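Local coordinates for single-strand DNA-binding protein (Agrobacterium tumefaciens, PDB 3BTP) that binds single-stranded DNA regardless of nucleotide sequence and mediates nuclear uptake of the transferred T-DNA strand during plant transformation, at residues P261-K266 and I305-K310; S275-G280 and A336-A341. All blocks are in the same frame, centred on the assembly; numbering follows the deposited sequence.

Contact 1: P261-K266 and I305-K310; sequences PDILIK and IKLKSK
Leu264 and Lys306 face each other as an antiparallel hydrogen-bonded pair: Leu264 N donates to Lys306 O and Lys306 N to Leu264 O, both at 2.8 Å. The second bond is almost straight, 178° at the hydrogen, and lies in the carbonyl plane. Lys308 N reaches Asp262 O, also over 2.8 Å, so the ladder carries on one residue beyond the N-terminal end of strand 263-266. Between the rungs, Ile263 CA comes to 3.3 Å from Lys306 O, a CA-H...O contact expected at a non-hydrogen-bonded pair.

Apolar contacts follow the same register. On one face Ile263 and Leu307 lie side by side, CG1 of Ile263 3.8 Å from CD1 of Leu307, while Ile265 CD1 meets Ile305 CG2 at 4.1 Å. On the other face Lys306 runs beside Leu264, CB to CB 3.9 Å; a bend at chi2 (-58°) then turns the chain away, and NZ forms salt bridges with Glu304 and Asp316. Lys308 CD meets Pro261 O from its outer end at 3.4 Å.

The two strands are the central pair of a four-stranded antiparallel sheet, flanked by 272-275 and 314-316. A classic bulge at Asp262 and Ile263 faces Ser275 on the first of these. Helix 288-299 covers the face of Ile263, Ile265, Ile305 and Leu307, Phe288 against Ile305 and Leu307, Phe291 and Ile295 against Ile265; Phe274 and Met314 pack against Leu264 on the reverse.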
ATOM      1  N   PRO A 261       6.293  14.860 -12.293  1.00 28.47           N
ATOM      2  CA  PRO A 261       6.408  15.689 -11.078  1.00 27.41           C
ATOM      3  C   PRO A 261       5.947  14.929  -9.829  1.00 25.94           C
ATOM      4  O   PRO A 261       5.463  13.783  -9.923  1.00 27.17           O
ATOM      5  CB  PRO A 261       5.498  16.916 -11.351  1.00 27.35           C
ATOM      6  CG  PRO A 261       4.958  16.749 -12.700  1.00 29.98           C
ATOM      7  CD  PRO A 261       5.144  15.258 -13.121  1.00 27.88           C
ATOM      8  N   ASP A 262       6.158  15.557  -8.687  1.00 23.32           N
ATOM      9  CA  ASP A 262       5.959  15.002  -7.397  1.00 21.61           C
ATOM     10  C   ASP A 262       4.437  14.771  -7.168  1.00 22.09           C
ATOM     11  O   ASP A 262       4.028  13.785  -6.539  1.00 21.91           O
ATOM     12  CB  ASP A 262       6.431  16.046  -6.360  1.00 21.34           C
ATOM     13  CG  ASP A 262       7.903  16.521  -6.570  1.00 23.49           C
ATOM     14  OD1 ASP A 262       8.703  15.797  -7.175  1.00 21.99           O
ATOM     15  OD2 ASP A 262       8.281  17.638  -6.113  1.00 25.09           O
ATOM     16  N   ILE A 263       3.617  15.720  -7.631  1.00 21.99           N
ATOM     17  CA  ILE A 263       2.237  15.879  -7.164  1.00 21.45           C
ATOM     18  C   ILE A 263       1.384  15.916  -8.400  1.00 22.14           C
ATOM     19  O   ILE A 263       1.674  16.623  -9.333  1.00 22.47           O
ATOM     20  CB  ILE A 263       2.035  17.142  -6.324  1.00 21.01           C
ATOM     21  CG1 ILE A 263       2.817  17.084  -4.988  1.00 20.80           C
ATOM     22  CG2 ILE A 263       0.591  17.385  -6.064  1.00 20.36           C
ATOM     23  CD1 ILE A 263       3.021  18.430  -4.315  1.00 20.47           C
ATOM     24  N   LEU A 264       0.332  15.116  -8.400  1.00 22.95           N
ATOM     25  CA  LEU A 264      -0.761  15.194  -9.396  1.00 22.20           C
ATOM     26  C   LEU A 264      -2.096  15.499  -8.701  1.00 22.73           C
ATOM     27  O   LEU A 264      -2.544  14.746  -7.860  1.00 22.87           O
ATOM     28  CB  LEU A 264      -0.846  13.842 -10.163  1.00 20.55           C
ATOM     29  CG  LEU A 264      -1.752  13.648 -11.420  1.00 21.67           C
ATOM     30  CD1 LEU A 264      -1.434  12.275 -12.044  1.00 20.45           C
ATOM     31  CD2 LEU A 264      -3.221  13.691 -11.092  1.00 13.22           C
ATOM     32  N   ILE A 265      -2.775  16.571  -9.102  1.00 24.64           N
ATOM     33  CA  ILE A 265      -4.072  16.930  -8.557  1.00 25.18           C
ATOM     34  C   ILE A 265      -5.082  16.606  -9.648  1.00 26.08           C
ATOM     35  O   ILE A 265      -4.923  16.990 -10.781  1.00 26.70           O
ATOM     36  CB  ILE A 265      -4.156  18.483  -8.306  1.00 26.78           C
ATOM     37  CG1 ILE A 265      -2.909  19.028  -7.551  1.00 27.47           C
ATOM     38  CG2 ILE A 265      -5.581  18.959  -7.731  1.00 24.35           C
ATOM     39  CD1 ILE A 265      -2.799  18.613  -6.146  1.00 22.65           C
ATOM     40  N   LYS A 266      -6.147  15.910  -9.319  1.00 26.78           N
ATOM     41  CA  LYS A 266      -7.154  15.631 -10.317  1.00 26.36           C
ATOM     42  C   LYS A 266      -8.471  16.194  -9.778  1.00 28.02           C
ATOM     43  O   LYS A 266      -9.026  15.625  -8.835  1.00 28.80           O
ATOM     44  CB  LYS A 266      -7.289  14.141 -10.551  1.00 26.04           C
ATOM     45  CG  LYS A 266      -8.328  13.812 -11.666  1.00 25.53           C
ATOM     46  CD  LYS A 266      -8.164  12.375 -12.259  1.00 23.77           C
ATOM     47  CE  LYS A 266      -8.727  11.352 -11.385  1.00 24.40           C
ATOM     48  NZ  LYS A 266     -10.158  11.506 -10.846  1.00 22.13           N
ATOM     49  N   ILE A 305      -5.595  13.779  -4.770  1.00 23.89           N
ATOM     50  CA  ILE A 305      -4.197  14.161  -4.812  1.00 22.89           C
ATOM     51  C   ILE A 305      -3.372  12.911  -4.830  1.00 21.99           C
ATOM     52  O   ILE A 305      -3.524  12.092  -3.957  1.00 22.71           O
ATOM     53  CB  ILE A 305      -3.747  15.010  -3.533  1.00 24.00           C
ATOM     54  CG1 ILE A 305      -4.636  16.270  -3.338  1.00 24.17           C
ATOM     55  CG2 ILE A 305      -2.255  15.408  -3.664  1.00 21.89           C
ATOM     56  CD1 ILE A 305      -4.485  16.880  -1.976  1.00 22.81           C
ATOM     57  N   LYS A 306      -2.474  12.803  -5.813  1.00 22.02           N
ATOM     58  CA  LYS A 306      -1.476  11.752  -5.943  1.00 22.58           C
ATOM     59  C   LYS A 306      -0.091  12.282  -5.689  1.00 23.43           C
ATOM     60  O   LYS A 306       0.311  13.354  -6.172  1.00 22.79           O
ATOM     61  CB  LYS A 306      -1.437  11.169  -7.368  1.00 20.08           C
ATOM     62  CG  LYS A 306      -2.787  11.097  -7.966  1.00 18.66           C
ATOM     63  CD  LYS A 306      -3.805  10.239  -7.146  1.00 14.36           C
ATOM     64  CE  LYS A 306      -5.199  10.335  -7.857  1.00 18.12           C
ATOM     65  NZ  LYS A 306      -6.241   9.403  -7.296  1.00 17.28           N
ATOM     66  N   LEU A 307       0.643  11.442  -4.986  1.00 24.01           N
ATOM     67  CA  LEU A 307       2.017  11.723  -4.586  1.00 23.86           C
ATOM     68  C   LEU A 307       2.895  10.604  -5.201  1.00 22.03           C
ATOM     69  O   LEU A 307       2.652   9.404  -5.013  1.00 21.96           O
ATOM     70  CB  LEU A 307       2.043  11.748  -3.078  1.00 23.01           C
ATOM     71  CG  LEU A 307       1.730  13.000  -2.258  1.00 27.19           C
ATOM     72  CD1 LEU A 307       1.304  14.219  -2.990  1.00 22.41           C
ATOM     73  CD2 LEU A 307       0.775  12.680  -1.189  1.00 28.69           C
ATOM     74  N   LYS A 308       3.873  11.031  -5.969  1.00 20.86           N
ATOM     75  CA  LYS A 308       4.761  10.144  -6.686  1.00 21.24           C
ATOM     76  C   LYS A 308       5.733   9.332  -5.843  1.00 20.81           C
ATOM     77  O   LYS A 308       6.358   9.835  -4.905  1.00 21.05           O
ATOM     78  CB  LYS A 308       5.588  10.947  -7.655  1.00 21.06           C
ATOM     79  CG  LYS A 308       6.161  10.016  -8.622  1.00 21.85           C
ATOM     80  CD  LYS A 308       6.769  10.691  -9.806  1.00 30.53           C
ATOM     81  CE  LYS A 308       8.246  10.433  -9.785  1.00 34.66           C
ATOM     82  NZ  LYS A 308       8.567  10.155 -11.248  1.00 37.76           N
ATOM     83  N   SER A 309       5.855   8.089  -6.225  1.00 18.98           N
ATOM     84  CA  SER A 309       6.786   7.189  -5.632  1.00 19.61           C
ATOM     85  C   SER A 309       8.107   7.258  -6.447  1.00 19.35           C
ATOM     86  O   SER A 309       8.103   7.694  -7.621  1.00 17.47           O
ATOM     87  CB  SER A 309       6.106   5.793  -5.625  1.00 19.46           C
ATOM     88  OG  SER A 309       7.029   4.774  -5.429  1.00 21.20           O
ATOM     89  N   LYS A 310       9.234   6.886  -5.857  1.00 17.90           N
ATOM     90  CA  LYS A 310      10.497   6.775  -6.671  1.00 18.66           C
ATOM     91  C   LYS A 310      10.416   5.864  -7.879  1.00 17.91           C
ATOM     92  O   LYS A 310      11.211   5.981  -8.828  1.00 18.35           O
ATOM     93  CB  LYS A 310      11.685   6.342  -5.820  1.00 18.77           C
ATOM     94  CG  LYS A 310      12.056   7.449  -4.834  1.00 22.72           C
ATOM     95  CD  LYS A 310      12.832   6.904  -3.653  1.00 27.29           C
ATOM     96  CE  LYS A 310      12.487   7.769  -2.434  1.00 35.34           C
ATOM     97  NZ  LYS A 310      13.327   9.033  -2.499  1.00 39.46           N
TER

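Contact 2: S275-G280 and A336-A341; sequences SYRFAG and AGENRA
Ala336 buries more surface here than any other residue, and its methyl group sits over one face of the Arg277 guanidinium, with CB 3.3 Å from NE and 3.7 Å from CZ of that arginine. The aliphatic part takes part too: Arg277 CD lies 3.9 Å from Ala336 CB. A bend at chi3 (96°) turns the guanidinium so that one face is toward the Ala336 methyl.

Arg277 is held by several groups at once. Its NH2 makes a long salt bridge, 3.6 Å, to Glu338 OE2, with the guanidinium and carboxylate planes 76° apart and the carboxylate oxygen approaching obliquely. Water 1 bridges the two residues, accepting from Arg277 NH2 (3.1 Å) and probably donating to Glu338 OE1 (2.6 Å). The stronger partner of the arginine is Asp281, which pairs with NH1, and Phe332 adds a cation-pi contact.

Ala279 and Glu338 add smaller, similar shares, Ala279 CA lying 3.6 Å from Ala336 O. Roughly at right angles to Arg277 as seen from the carboxylate carbon, Arg340 NH2 forms a salt bridge with Glu338 OE1; at 2.5 Å, with a weak hydrogen bond of 119°, its exact geometry is doubtful. Arg340 NH1 pairs with Asp329.

Helix 327-335 ends just before this site in a Schellman motif, Gly337 taking the positive phi. The arrangement is thus a helix C-terminus packed against a connecting loop, with Arg277, Glu338 and Arg340 forming a salt-bridge network beside it.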
ATOM      1  N   SER A 275       2.491  19.500  -9.999  1.00 32.99           N
ATOM      2  CA  SER A 275       3.274  20.342  -9.131  1.00 33.26           C
ATOM      3  C   SER A 275       4.596  19.658  -8.698  1.00 32.20           C
ATOM      4  O   SER A 275       4.665  18.427  -8.516  1.00 29.47           O
ATOM      5  CB  SER A 275       2.413  20.655  -7.924  1.00 33.78           C
ATOM      6  OG  SER A 275       2.750  21.932  -7.438  1.00 40.65           O
ATOM      7  N   TYR A 276       5.642  20.489  -8.567  1.00 32.82           N
ATOM      8  CA  TYR A 276       6.915  20.137  -7.895  1.00 32.51           C
ATOM      9  C   TYR A 276       7.050  20.883  -6.546  1.00 32.79           C
ATOM     10  O   TYR A 276       6.752  22.041  -6.488  1.00 31.95           O
ATOM     11  CB  TYR A 276       8.073  20.563  -8.751  1.00 32.83           C
ATOM     12  CG  TYR A 276       8.517  19.628  -9.813  1.00 34.43           C
ATOM     13  CD1 TYR A 276       9.261  18.481  -9.482  1.00 34.55           C
ATOM     14  CD2 TYR A 276       8.259  19.908 -11.177  1.00 32.55           C
ATOM     15  CE1 TYR A 276       9.732  17.594 -10.481  1.00 32.08           C
ATOM     16  CE2 TYR A 276       8.738  19.033 -12.182  1.00 30.95           C
ATOM     17  CZ  TYR A 276       9.456  17.882 -11.814  1.00 32.88           C
ATOM     18  OH  TYR A 276       9.909  16.996 -12.778  1.00 37.17           O
ATOM     19  N   ARG A 277       7.488  20.204  -5.487  1.00 32.76           N
ATOM     20  CA  ARG A 277       7.988  20.823  -4.283  1.00 33.60           C
ATOM     21  C   ARG A 277       9.408  21.348  -4.534  1.00 35.01           C
ATOM     22  O   ARG A 277      10.117  20.881  -5.452  1.00 33.68           O
ATOM     23  CB  ARG A 277       7.978  19.813  -3.101  1.00 32.82           C
ATOM     24  CG  ARG A 277       6.646  19.698  -2.280  1.00 30.48           C
ATOM     25  CD  ARG A 277       6.786  18.997  -0.851  1.00 37.06           C
ATOM     26  NE  ARG A 277       6.963  19.886   0.357  1.00 34.80           N
ATOM     27  CZ  ARG A 277       6.770  21.173   0.265  1.00 33.58           C
ATOM     28  NH1 ARG A 277       6.363  21.617  -0.895  1.00 32.65           N
ATOM     29  NH2 ARG A 277       6.887  21.989   1.288  1.00 35.39           N
ATOM     30  N   PHE A 278       9.829  22.336  -3.739  1.00 36.55           N
ATOM     31  CA  PHE A 278      11.269  22.684  -3.624  1.00 37.70           C
ATOM     32  C   PHE A 278      11.591  23.151  -2.204  1.00 38.40           C
ATOM     33  O   PHE A 278      10.698  23.644  -1.504  1.00 37.92           O
ATOM     34  CB  PHE A 278      11.793  23.675  -4.719  1.00 38.43           C
ATOM     35  CG  PHE A 278      10.958  24.938  -4.880  1.00 40.83           C
ATOM     36  CD1 PHE A 278      11.346  26.142  -4.256  1.00 43.20           C
ATOM     37  CD2 PHE A 278       9.793  24.926  -5.659  1.00 44.17           C
ATOM     38  CE1 PHE A 278      10.578  27.296  -4.375  1.00 42.56           C
ATOM     39  CE2 PHE A 278       9.012  26.084  -5.810  1.00 43.03           C
ATOM     40  CZ  PHE A 278       9.413  27.276  -5.150  1.00 42.86           C
ATOM     41  N   ALA A 279      12.842  22.925  -1.773  1.00 39.44           N
ATOM     42  CA  ALA A 279      13.373  23.467  -0.496  1.00 41.40           C
ATOM     43  C   ALA A 279      13.021  24.926  -0.389  1.00 42.01           C
ATOM     44  O   ALA A 279      13.369  25.726  -1.296  1.00 42.17           O
ATOM     45  CB  ALA A 279      14.905  23.298  -0.403  1.00 42.31           C
ATOM     46  N   GLY A 280      12.267  25.244   0.671  1.00 42.20           N
ATOM     47  CA  GLY A 280      11.810  26.584   0.975  1.00 41.83           C
ATOM     48  C   GLY A 280      10.696  27.120   0.102  1.00 42.19           C
ATOM     49  O   GLY A 280      10.663  28.321  -0.166  1.00 43.26           O
ATOM     50  N   ALA A 336      10.589  18.064  -0.768  1.00 32.79           N
ATOM     51  CA  ALA A 336      11.248  19.343  -0.393  1.00 35.28           C
ATOM     52  C   ALA A 336      12.574  19.155   0.442  1.00 36.65           C
ATOM     53  O   ALA A 336      13.179  20.118   0.828  1.00 37.47           O
ATOM     54  CB  ALA A 336      10.300  20.150   0.396  1.00 34.31           C
ATOM     55  N   GLY A 337      12.990  17.925   0.730  1.00 37.94           N
ATOM     56  CA  GLY A 337      14.191  17.672   1.527  1.00 40.69           C
ATOM     57  C   GLY A 337      13.974  17.785   3.039  1.00 42.67           C
ATOM     58  O   GLY A 337      14.947  17.958   3.819  1.00 43.00           O
ATOM     59  N   GLU A 338      12.706  17.708   3.450  1.00 42.58           N
ATOM     60  CA  GLU A 338      12.302  17.849   4.839  1.00 43.68           C
ATOM     61  C   GLU A 338      12.120  16.484   5.497  1.00 44.91           C
ATOM     62  O   GLU A 338      12.028  15.448   4.825  1.00 44.91           O
ATOM     63  CB  GLU A 338      11.011  18.667   4.962  1.00 43.01           C
ATOM     64  CG  GLU A 338      11.172  20.172   4.704  1.00 43.35           C
ATOM     65  CD  GLU A 338       9.853  20.890   4.383  1.00 44.01           C
ATOM     66  OE1 GLU A 338       8.838  20.729   5.105  1.00 41.78           O
ATOM     67  OE2 GLU A 338       9.828  21.621   3.373  1.00 48.71           O
ATOM     68  N   ASN A 339      12.037  16.515   6.815  1.00 46.80           N
ATOM     69  CA  ASN A 339      12.112  15.330   7.672  1.00 49.95           C
ATOM     70  C   ASN A 339      11.355  15.745   8.941  1.00 51.08           C
ATOM     71  O   ASN A 339      11.614  16.831   9.491  1.00 51.69           O
ATOM     72  CB  ASN A 339      13.583  15.034   7.987  1.00 50.21           C
ATOM     73  CG  ASN A 339      13.824  13.589   8.371  1.00 53.36           C
ATOM     74  OD1 ASN A 339      13.817  12.696   7.515  1.00 57.24           O
ATOM     75  ND2 ASN A 339      14.067  13.348   9.660  1.00 52.38           N
ATOM     76  N   ARG A 340      10.372  14.952   9.349  1.00 51.66           N
ATOM     77  CA  ARG A 340       9.608  15.240  10.590  1.00 53.12           C
ATOM     78  C   ARG A 340       9.206  13.931  11.223  1.00 53.15           C
ATOM     79  O   ARG A 340       9.265  12.878  10.562  1.00 52.90           O
ATOM     80  CB  ARG A 340       8.367  16.172  10.379  1.00 53.47           C
ATOM     81  CG  ARG A 340       7.313  15.662   9.374  1.00 53.33           C
ATOM     82  CD  ARG A 340       6.346  16.792   8.964  1.00 53.89           C
ATOM     83  NE  ARG A 340       7.035  17.954   8.423  1.00 52.97           N
ATOM     84  CZ  ARG A 340       6.805  18.515   7.241  1.00 51.54           C
ATOM     85  NH1 ARG A 340       5.843  18.086   6.421  1.00 45.69           N
ATOM     86  NH2 ARG A 340       7.532  19.584   6.908  1.00 51.95           N
ATOM     87  N   ALA A 341       8.811  14.002  12.495  1.00 53.74           N
ATOM     88  CA  ALA A 341       8.594  12.799  13.332  1.00 54.47           C
ATOM     89  C   ALA A 341       7.281  12.059  13.048  1.00 54.27           C
ATOM     90  O   ALA A 341       6.227  12.692  12.991  1.00 53.77           O
ATOM     91  CB  ALA A 341       8.681  13.176  14.831  1.00 55.51           C
TER
HETATM   92  O   HOH W   1       6.598  20.341   3.892  1.00 26.68           O

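The centres of contacts 1 and 2 are about 14 Å apart, on the same side of the chain's centre, and their segments alternate in sequence: 261-266, 275-280, 305-310, 336-341. Strand 272-275 joins them, pairing with 263-266 before running into the loop of contact 2. They touch through a probable hydrogen bond from Arg277 N to Asp262 OD2, 2.8 Å, alongside another between Ile263 N and Ser275 O, 3.0 Å. Contact 1 lies inside the four-stranded sheet, whereas contact 2 ties the loop leaving its edge strand to the end of helix 327-335, so the sheet edge and the end of that helix are connected through the loop after strand 272-275.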